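Local coordinates for ribosomal-protein-alanine acetyltransferase (Clostridium acetobutylicum, PDB 3DNS) that probably transfers an acetyl group to the N-terminal alanine of a ribosomal protein, this chain being the N-terminal GNAT-like domain of a longer enzyme, at residues Glu21-Asp26 with Ile32-Ile37; Val38-Asn41 with Phe46-Phe49; Phe49-Tyr54 with Lys65-Val70; Val84-Asp89 with Leu100-Glu105. All blocks are in the same frame, centred on the assembly; numbering follows the deposited sequence.

Contact 1 (Glu21-Asp26 with Ile32-Ile37)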
# COMPACT_ATOMS: atom_id res chain seq x y z
N GLU A 21 17.05 -1.80 -2.87
CA GLU A 21 15.62 -1.62 -2.65
C GLU A 21 14.84 -2.79 -3.27
O GLU A 21 15.11 -3.22 -4.42
CB GLU A 21 15.14 -0.29 -3.19
CG GLU A 21 13.74 0.03 -2.78
CD GLU A 21 13.25 1.37 -3.38
OE1 GLU A 21 13.95 2.40 -3.33
OE2 GLU A 21 12.12 1.36 -3.88
N TYR A 22 13.88 -3.29 -2.52
CA TYR A 22 13.08 -4.42 -2.99
C TYR A 22 11.64 -4.13 -2.77
O TYR A 22 11.27 -3.58 -1.73
CB TYR A 22 13.43 -5.71 -2.25
CG TYR A 22 14.85 -6.10 -2.40
CD1 TYR A 22 15.22 -7.11 -3.25
CD2 TYR A 22 15.85 -5.43 -1.66
CE1 TYR A 22 16.57 -7.45 -3.39
CE2 TYR A 22 17.13 -5.76 -1.78
CZ TYR A 22 17.51 -6.77 -2.65
OH TYR A 22 18.87 -7.04 -2.74
N LEU A 23 10.84 -4.57 -3.72
CA LEU A 23 9.40 -4.36 -3.73
C LEU A 23 8.73 -5.63 -3.23
O LEU A 23 9.00 -6.74 -3.76
CB LEU A 23 8.97 -4.09 -5.16
CG LEU A 23 7.50 -3.79 -5.42
CD1 LEU A 23 7.15 -2.40 -4.82
CD2 LEU A 23 7.22 -3.83 -6.94
N ILE A 24 7.83 -5.48 -2.25
CA ILE A 24 6.97 -6.61 -1.82
C ILE A 24 5.56 -6.45 -2.40
O ILE A 24 4.94 -5.44 -2.22
CB ILE A 24 6.84 -6.72 -0.25
CG1 ILE A 24 8.19 -6.45 0.43
CG2 ILE A 24 6.14 -8.06 0.16
CD1 ILE A 24 8.14 -6.13 1.97
N THR A 25 5.06 -7.48 -3.07
CA THR A 25 3.68 -7.45 -3.63
C THR A 25 2.94 -8.74 -3.29
O THR A 25 3.57 -9.74 -2.84
CB THR A 25 3.67 -7.28 -5.17
OG1 THR A 25 4.36 -8.36 -5.75
CG2 THR A 25 4.39 -6.02 -5.58
N ASP A 26 1.62 -8.75 -3.50
CA ASP A 26 0.91 -10.03 -3.42
C ASP A 26 0.81 -10.64 -4.80
O ASP A 26 1.33 -10.08 -5.73
CB ASP A 26 -0.45 -9.90 -2.68
CG ASP A 26 -1.46 -8.97 -3.36
OD1 ASP A 26 -1.35 -8.67 -4.57
OD2 ASP A 26 -2.43 -8.58 -2.64
N ILE A 32 2.53 -4.36 -1.13
CA ILE A 32 2.38 -4.49 0.32
C ILE A 32 3.32 -3.50 1.00
O ILE A 32 2.94 -2.81 1.95
CB ILE A 32 2.71 -5.92 0.75
CG1 ILE A 32 1.78 -6.92 0.05
CG2 ILE A 32 2.63 -6.05 2.28
CD1 ILE A 32 2.05 -8.31 0.36
N GLY A 33 4.56 -3.44 0.52
CA GLY A 33 5.60 -2.61 1.08
C GLY A 33 6.93 -2.74 0.38
O GLY A 33 7.02 -3.26 -0.78
N ARG A 34 7.97 -2.28 1.06
CA ARG A 34 9.29 -2.28 0.45
C ARG A 34 10.36 -2.61 1.48
O ARG A 34 10.16 -2.41 2.65
CB ARG A 34 9.60 -0.91 -0.14
CG ARG A 34 8.81 -0.55 -1.32
CD ARG A 34 9.06 0.88 -1.73
NE ARG A 34 8.38 1.12 -3.00
CZ ARG A 34 7.07 1.27 -3.09
NH1 ARG A 34 6.50 1.47 -4.26
NH2 ARG A 34 6.33 1.23 -1.98
N ILE A 35 11.45 -3.18 1.02
CA ILE A 35 12.58 -3.48 1.88
C ILE A 35 13.70 -2.60 1.39
O ILE A 35 13.89 -2.49 0.17
CB ILE A 35 12.95 -4.99 1.81
CG1 ILE A 35 12.00 -5.82 2.70
CG2 ILE A 35 14.40 -5.24 2.25
CD1 ILE A 35 12.00 -7.31 2.34
N PHE A 36 14.41 -1.97 2.33
CA PHE A 36 15.55 -1.13 2.03
C PHE A 36 16.73 -1.64 2.79
O PHE A 36 16.71 -1.64 4.02
CB PHE A 36 15.28 0.33 2.49
CG PHE A 36 14.11 0.96 1.84
CD1 PHE A 36 14.23 1.64 0.65
CD2 PHE A 36 12.86 0.82 2.39
CE1 PHE A 36 13.11 2.22 0.02
CE2 PHE A 36 11.77 1.40 1.78
CZ PHE A 36 11.89 2.09 0.60
N ILE A 37 17.78 -2.04 2.09
CA ILE A 37 19.01 -2.48 2.79
C ILE A 37 19.76 -1.24 3.30
O ILE A 37 20.07 -0.35 2.54
CB ILE A 37 19.93 -3.35 1.90
CG1 ILE A 37 19.15 -4.55 1.30
CG2 ILE A 37 21.17 -3.83 2.70
CD1 ILE A 37 18.64 -5.50 2.31
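Tyr22 and Ile35 exchange two backbone hydrogen bonds, Tyr22 N to Ile35 O and Ile35 N to Tyr22 O, and so set the antiparallel register of 21-26 against 32-37 in the beta hairpin of strands 21-26 and 31-41; the segment axes lie 4.6 Å apart with chain directions at 159°. At the other end Ile24 O takes Ile32 N at 2.9 Å and, weakly, Gly33 N at 3.4 Å, while Ile24 N gives to Gly33 O. Ile32 and Gly33 thus both face Ile24, which defines a classic beta bulge.

One face carries Glu21, Leu23, Arg34 and Phe36. The Glu21 chain runs extended beside Phe36, pointing the same way, and brings OE1 to 3.5 Å from Phe36 CE1. Its OE2 lies at the edge of the Arg34 guanidinium, 3.8 Å from Arg34 NE, with the two planes 73° apart. Leu23 CD1 sits over one guanidinium face, 4.0 Å from Arg34 NH1. The other face, with Tyr22, Ile24 and Ile35, is largely apolar. The Ile24 and Ile35 side chains cross at about a right angle, with Ile24 CD1 3.9 Å from Ile35 CG1, and both continue onto helix 61-78.

The Glu21-Arg34 salt bridge is long. Arg34 has its stronger polar link from NH2 to Tyr54 OH, and NH1 bonds weakly to the backbone O of Lys55 of the second subunit. The carboxylate therefore probably adds only a modest electrostatic pull.

Contact 2 (Val38-Asn41 with Phe46-Phe49)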
# COMPACT_ATOMS: atom_id res chain seq x y z
N VAL A 38 20.03 -1.22 4.60
CA VAL A 38 20.58 -0.08 5.33
C VAL A 38 22.06 -0.35 5.60
O VAL A 38 22.88 0.54 5.37
CB VAL A 38 19.71 0.27 6.60
CG1 VAL A 38 20.35 1.26 7.51
CG2 VAL A 38 18.30 0.82 6.15
N ASP A 39 22.42 -1.59 5.90
CA ASP A 39 23.78 -1.93 6.21
C ASP A 39 24.01 -3.38 5.79
O ASP A 39 23.21 -4.25 6.09
CB ASP A 39 24.03 -1.72 7.73
CG ASP A 39 25.50 -1.57 8.10
OD1 ASP A 39 26.32 -0.98 7.32
OD2 ASP A 39 25.81 -1.98 9.24
N LEU A 40 25.12 -3.62 5.09
CA LEU A 40 25.48 -4.94 4.61
C LEU A 40 26.98 -5.01 4.68
O LEU A 40 27.68 -4.13 4.16
CB LEU A 40 25.00 -5.14 3.17
CG LEU A 40 25.28 -6.45 2.43
CD1 LEU A 40 24.53 -7.55 3.15
CD2 LEU A 40 24.91 -6.40 0.90
N ASN A 41 27.48 -6.06 5.30
CA ASN A 41 28.92 -6.22 5.48
C ASN A 41 29.24 -7.68 5.41
O ASN A 41 28.89 -8.50 6.31
CB ASN A 41 29.34 -5.67 6.86
CG ASN A 41 30.82 -5.53 7.01
OD1 ASN A 41 31.58 -6.48 6.85
ND2 ASN A 41 31.25 -4.34 7.35
N PHE A 46 26.85 -9.60 8.02
CA PHE A 46 25.83 -8.82 8.74
C PHE A 46 24.97 -8.10 7.71
O PHE A 46 25.49 -7.53 6.76
CB PHE A 46 26.51 -7.85 9.71
CG PHE A 46 25.55 -6.85 10.39
CD1 PHE A 46 24.65 -7.28 11.34
CD2 PHE A 46 25.55 -5.53 10.03
CE1 PHE A 46 23.76 -6.43 11.94
CE2 PHE A 46 24.66 -4.64 10.63
CZ PHE A 46 23.76 -5.10 11.59
N CYS A 47 23.66 -8.17 7.87
CA CYS A 47 22.73 -7.45 7.02
C CYS A 47 21.68 -6.83 7.89
O CYS A 47 21.03 -7.56 8.63
CB CYS A 47 22.03 -8.37 6.01
SG CYS A 47 20.91 -7.46 4.92
N MSE A 48 21.49 -5.50 7.76
CA MSE A 48 20.45 -4.74 8.49
C MSE A 48 19.62 -4.05 7.45
O MSE A 48 20.18 -3.40 6.58
CB MSE A 48 21.03 -3.68 9.45
CG MSE A 48 19.98 -2.80 10.08
SE MSE A 48 20.60 -2.02 11.79
CE MSE A 48 22.03 -0.96 11.00
N PHE A 49 18.30 -4.22 7.52
CA PHE A 49 17.38 -3.53 6.61
C PHE A 49 16.17 -2.92 7.29
O PHE A 49 15.80 -3.30 8.41
CB PHE A 49 16.91 -4.41 5.48
CG PHE A 49 16.17 -5.65 5.89
CD1 PHE A 49 14.81 -5.65 5.95
CD2 PHE A 49 16.83 -6.83 6.14
CE1 PHE A 49 14.11 -6.81 6.26
CE2 PHE A 49 16.14 -7.99 6.45
CZ PHE A 49 14.76 -7.95 6.51
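Asp39 and Phe46 meet across the hairpin on the face that also carries Met48, and the Asp39 side chain can be followed outward from its root. Its CB lies against Met48, a selenomethionine, 3.9 Å from Met48 CE; the bend at the end of that chain folds the methyl back over Asp39. Next along, CG approaches the rim of the Phe46 ring. At the tip, OD2 reaches the ring edge close to the ring plane, 3.2 Å from Phe46 CE2, with carboxylate and ring planes 71° apart. An oxygen in that position faces the weakly positive hydrogens of the ring edge, not its pi cloud, which should make the approach mildly favourable.

Beneath, segments 38-41 and 46-49 run antiparallel at 169°, within the hairpin of strands 31-41 and 46-53. Asn41 and Phe46 form a hydrogen-bonded pair joined by two bonds, and Asn41, its side chain on the same face as Asp39, turns OD1 to Asn44 N in the connecting loop. Met48 N gives a nearly straight bond to Asp39 O, 2.7 Å long at 175°. Met48 O accepts twice, from Val38 N at 2.9 Å and from Asp39 N at 3.0 Å. Two consecutive residues facing one partner make this a classic beta bulge.

On the other face Leu40 CD1 rests 3.9 Å from Cys47 CB, near the Phe46 carbonyl oxygen as well. Phe49, pointing away from 38-41, sets its ring edge-to-face with Phe71 of helix 61-78.

Contact 3 (Phe49-Tyr54 with Lys65-Val70)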
# COMPACT_ATOMS: atom_id res chain seq x y z
N PHE A 49 18.30 -4.22 7.52
CA PHE A 49 17.38 -3.53 6.61
C PHE A 49 16.17 -2.92 7.29
O PHE A 49 15.80 -3.30 8.41
CB PHE A 49 16.91 -4.41 5.48
CG PHE A 49 16.17 -5.65 5.89
CD1 PHE A 49 14.81 -5.65 5.95
CD2 PHE A 49 16.83 -6.83 6.14
CE1 PHE A 49 14.11 -6.81 6.26
CE2 PHE A 49 16.14 -7.99 6.45
CZ PHE A 49 14.76 -7.95 6.51
N ARG A 50 15.58 -1.96 6.58
CA ARG A 50 14.34 -1.31 6.99
C ARG A 50 13.18 -1.87 6.16
O ARG A 50 13.27 -1.92 4.93
CB ARG A 50 14.41 0.20 6.79
CG ARG A 50 13.12 0.91 7.16
CD ARG A 50 13.30 2.41 7.23
NE ARG A 50 13.94 2.85 8.49
CZ ARG A 50 15.19 3.28 8.58
NH1 ARG A 50 15.97 3.28 7.51
NH2 ARG A 50 15.68 3.70 9.72
N MSE A 51 12.12 -2.34 6.83
CA MSE A 51 10.96 -2.86 6.11
C MSE A 51 9.78 -1.94 6.30
O MSE A 51 9.37 -1.70 7.40
CB MSE A 51 10.59 -4.24 6.56
CG MSE A 51 9.42 -4.83 5.76
SE MSE A 51 9.09 -6.76 6.20
CE MSE A 51 8.33 -6.47 7.96
N LYS A 52 9.33 -1.34 5.23
CA LYS A 52 8.18 -0.44 5.25
C LYS A 52 7.00 -1.28 4.80
O LYS A 52 7.11 -2.07 3.85
CB LYS A 52 8.40 0.74 4.31
CG LYS A 52 9.50 1.68 4.82
CD LYS A 52 9.52 2.98 4.02
CE LYS A 52 10.56 3.93 4.54
NZ LYS A 52 10.29 4.13 6.01
N ILE A 53 5.91 -1.18 5.53
CA ILE A 53 4.66 -1.87 5.19
C ILE A 53 3.61 -0.83 5.16
O ILE A 53 3.54 -0.03 6.08
CB ILE A 53 4.23 -2.95 6.23
CG1 ILE A 53 5.31 -4.03 6.39
CG2 ILE A 53 2.97 -3.59 5.79
CD1 ILE A 53 5.52 -4.92 5.09
N TYR A 54 2.82 -0.82 4.09
CA TYR A 54 1.79 0.19 3.94
C TYR A 54 0.78 -0.01 5.08
O TYR A 54 0.54 -1.14 5.55
CB TYR A 54 1.09 0.09 2.58
CG TYR A 54 1.82 0.75 1.40
CD1 TYR A 54 2.44 2.01 1.55
CD2 TYR A 54 1.84 0.16 0.12
CE1 TYR A 54 3.05 2.63 0.50
CE2 TYR A 54 2.51 0.79 -0.94
CZ TYR A 54 3.10 2.02 -0.72
OH TYR A 54 3.75 2.70 -1.71
N LYS A 65 4.50 -12.62 8.19
CA LYS A 65 5.24 -13.83 8.56
C LYS A 65 5.87 -14.49 7.34
O LYS A 65 7.02 -14.97 7.41
CB LYS A 65 4.35 -14.87 9.28
CG LYS A 65 4.28 -14.67 10.78
CD LYS A 65 3.45 -15.76 11.51
CE LYS A 65 2.10 -15.25 12.00
NZ LYS A 65 1.52 -16.12 13.11
N GLU A 66 5.11 -14.58 6.26
CA GLU A 66 5.62 -15.18 5.03
C GLU A 66 6.75 -14.33 4.47
O GLU A 66 7.81 -14.85 4.05
CB GLU A 66 4.51 -15.36 4.00
CG GLU A 66 5.01 -15.89 2.66
CD GLU A 66 3.89 -16.22 1.72
OE1 GLU A 66 3.08 -17.09 2.04
OE2 GLU A 66 3.80 -15.62 0.65
N ILE A 67 6.57 -13.02 4.44
CA ILE A 67 7.59 -12.16 3.83
C ILE A 67 8.92 -12.35 4.58
O ILE A 67 9.97 -12.55 4.00
CB ILE A 67 7.10 -10.66 3.84
CG1 ILE A 67 5.89 -10.49 2.90
CG2 ILE A 67 8.25 -9.67 3.49
CD1 ILE A 67 5.01 -9.25 3.20
N LEU A 68 8.84 -12.30 5.90
CA LEU A 68 10.00 -12.46 6.73
C LEU A 68 10.63 -13.84 6.56
O LEU A 68 11.83 -13.96 6.49
CB LEU A 68 9.60 -12.21 8.20
CG LEU A 68 9.38 -10.75 8.62
CD1 LEU A 68 8.62 -10.71 9.98
CD2 LEU A 68 10.74 -9.98 8.74
N SER A 69 9.81 -14.87 6.47
CA SER A 69 10.29 -16.22 6.34
C SER A 69 11.00 -16.39 5.00
O SER A 69 12.08 -16.93 4.95
CB SER A 69 9.17 -17.27 6.54
OG SER A 69 8.75 -17.24 7.88
N VAL A 70 10.37 -15.91 3.95
CA VAL A 70 10.94 -15.93 2.61
C VAL A 70 12.28 -15.23 2.54
O VAL A 70 13.24 -15.80 1.99
CB VAL A 70 9.97 -15.28 1.53
CG1 VAL A 70 10.66 -15.15 0.20
CG2 VAL A 70 8.63 -16.13 1.35
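Met51, a selenomethionine, makes a buried, wholly apolar strand-to-helix contact with Ile67 and Leu68, about 3 Å from the centre of the chain (centre to centre). No hydrogen bond crosses between 49-54 and 65-70, and the closest pair of CA atoms, those of Met51 and Leu68, is 9.7 Å apart, so side chains alone span the gap.

Met51 does this by standing nearly straight out of the strand: CG is anti to the backbone N (chi1 -177°), the next torsion is also extended, and the chain bends only at its last torsion, about CG-SE. The selenium consequently comes to 4.1 Å from Ile67 CG2, the two side chains crossing at a slant. After the bend, Met51 CE lies 4.3 Å from Leu68 CD2. Two successive helix residues thus receive different atoms of one flexible side chain, at distances that indicate ordinary van der Waals contact. Phe97 of helix 95-99 touches both Met51 and Leu68 and extends this apolar cluster.

Behind the interface the helix backbone is regular. Lys65 O accepts from Ser69 N at 2.9 Å and from Ser69 OG, also at 2.9 Å, the two donors arriving from opposite faces of the carbonyl plane; this ties the serine hydroxyl to its own helix. Strand 46-53, helix 61-78 and the parallel neighbouring strand 83-89 constitute a beta-alpha-beta crossover, with the helix packed on one face of the sheet as in GNAT acetyltransferases.

Contact 4 (Val84-Asp89 with Leu100-Glu105)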
# COMPACT_ATOMS: atom_id res chain seq x y z
N VAL A 84 21.03 -10.99 10.98
CA VAL A 84 20.13 -10.11 10.33
C VAL A 84 19.42 -9.20 11.38
O VAL A 84 18.89 -9.67 12.40
CB VAL A 84 19.09 -10.92 9.52
CG1 VAL A 84 18.00 -10.01 8.96
CG2 VAL A 84 19.79 -11.74 8.36
N ASN A 85 19.42 -7.91 11.12
CA ASN A 85 18.58 -6.94 11.84
C ASN A 85 17.54 -6.25 10.94
O ASN A 85 17.79 -5.97 9.80
CB ASN A 85 19.41 -5.86 12.52
CG ASN A 85 20.02 -6.34 13.77
OD1 ASN A 85 20.97 -7.12 13.74
ND2 ASN A 85 19.44 -5.94 14.91
N ILE A 86 16.38 -6.00 11.52
CA ILE A 86 15.21 -5.43 10.84
C ILE A 86 14.71 -4.22 11.66
O ILE A 86 14.51 -4.29 12.87
CB ILE A 86 14.08 -6.40 10.68
CG1 ILE A 86 14.62 -7.75 10.14
CG2 ILE A 86 13.01 -5.75 9.75
CD1 ILE A 86 13.54 -8.92 9.77
N ILE A 87 14.61 -3.09 10.96
CA ILE A 87 14.09 -1.84 11.47
C ILE A 87 12.71 -1.70 10.86
O ILE A 87 12.54 -1.73 9.63
CB ILE A 87 14.92 -0.65 10.93
CG1 ILE A 87 16.41 -0.81 11.29
CG2 ILE A 87 14.34 0.66 11.45
CD1 ILE A 87 17.31 0.21 10.69
N VAL A 88 11.72 -1.51 11.73
CA VAL A 88 10.32 -1.33 11.34
C VAL A 88 9.66 -0.27 12.21
O VAL A 88 9.97 -0.12 13.40
CB VAL A 88 9.45 -2.62 11.49
CG1 VAL A 88 9.80 -3.62 10.47
CG2 VAL A 88 9.58 -3.24 12.86
N ASP A 89 8.78 0.48 11.59
CA ASP A 89 7.91 1.44 12.26
C ASP A 89 7.14 0.68 13.32
O ASP A 89 6.73 -0.46 13.08
CB ASP A 89 6.99 2.08 11.20
CG ASP A 89 5.96 2.97 11.76
OD1 ASP A 89 5.58 2.77 12.92
OD2 ASP A 89 5.55 3.90 11.04
N LEU A 100 8.08 -15.77 15.00
CA LEU A 100 9.13 -16.39 14.21
C LEU A 100 10.43 -16.52 15.01
O LEU A 100 11.38 -17.12 14.54
CB LEU A 100 9.35 -15.62 12.92
CG LEU A 100 8.21 -15.66 11.93
CD1 LEU A 100 8.48 -14.63 10.79
CD2 LEU A 100 8.09 -17.09 11.34
N GLY A 101 10.47 -15.97 16.23
CA GLY A 101 11.65 -16.09 17.05
C GLY A 101 12.67 -14.94 17.00
O GLY A 101 13.80 -15.10 17.51
N PHE A 102 12.30 -13.81 16.42
CA PHE A 102 13.19 -12.64 16.45
C PHE A 102 13.29 -12.06 17.84
O PHE A 102 12.31 -12.00 18.55
CB PHE A 102 12.69 -11.50 15.58
CG PHE A 102 12.77 -11.74 14.13
CD1 PHE A 102 13.85 -11.28 13.40
CD2 PHE A 102 11.75 -12.38 13.46
CE1 PHE A 102 13.96 -11.50 12.06
CE2 PHE A 102 11.83 -12.59 12.06
CZ PHE A 102 12.95 -12.13 11.38
N ALA A 103 14.49 -11.59 18.18
CA ALA A 103 14.71 -10.79 19.41
C ALA A 103 14.41 -9.28 19.16
O ALA A 103 14.70 -8.73 18.10
CB ALA A 103 16.17 -11.00 19.91
N PHE A 104 13.83 -8.62 20.16
CA PHE A 104 13.77 -7.17 20.20
C PHE A 104 15.14 -6.68 20.65
O PHE A 104 15.54 -6.95 21.78
CB PHE A 104 12.75 -6.72 21.27
CG PHE A 104 11.30 -6.73 20.79
CD1 PHE A 104 10.74 -5.59 20.24
CD2 PHE A 104 10.50 -7.85 20.94
CE1 PHE A 104 9.37 -5.54 19.87
CE2 PHE A 104 9.13 -7.82 20.53
CZ PHE A 104 8.59 -6.65 20.01
N GLU A 105 15.89 -6.00 19.79
CA GLU A 105 17.24 -5.60 20.14
C GLU A 105 17.30 -4.15 20.55
O GLU A 105 18.23 -3.75 21.22
CB GLU A 105 18.24 -5.96 19.05
CG GLU A 105 18.31 -7.47 18.89
CD GLU A 105 19.45 -7.99 18.04
OE1 GLU A 105 19.59 -9.23 18.04
OE2 GLU A 105 20.21 -7.22 17.42
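Asn85 is the first residue of 84-89 to bond across to 100-105. Its ND2 donates to Glu105 OE2 over 2.9 Å, with an N-H...O angle of 169°. The acceptor lies close to the Asn85 amide plane, yet the donor meets OE2 from above the carboxylate, 55° out of its plane; amide and carboxylate are turned 64° against each other. Lys83 NZ binds both Asn85 OD1 and Glu105 OE2, so its charge joins the two polar ends and should stabilise the carboxylate as an anion.

Ile86 follows with its side chain toward Phe102. CG1 is anti to the carbonyl carbon and the outer torsion is extended, which carries CD1 to 3.5 Å from Phe102 CE1 and 3.6 Å from Phe102 CZ. The methyl approaches the ring obliquely, and the two side chains cross at about a right angle.

Gly101, just before Phe102, ends helix 95-99 in a Schellman motif with positive phi. Phe102 then packs edge-to-face with Phe97 of that helix and touches Met126. Strand 117-127 lies between 83-89 and 103-114 in the sheet, while Val84 packs on Met72 and Phe76 of helix 61-78.

Overall arrangement
From the N terminus, contact 1 closes the short turn between strands 21-26 and 31-41, and contact 2 closes the next hairpin, between 31-41 and 46-53. Contact 3 begins at Phe49, where contact 2 ends, and spans the connection to helix 61-78; contact 4 then spans the passage from strand 83-89 through helix 95-99 to strand 103-114. The four are in series, with none nested or crossed. They meet through the sheet: the Phe36 carbonyl probably bonds to Arg50, and Phe49 to Ile87. Beneath the sheet, Ile67 touches Ile24 and Leu68 touches Ile86, so helix 61-78 links contacts 1 and 4, whose nearest atoms stay about 7 Å apart.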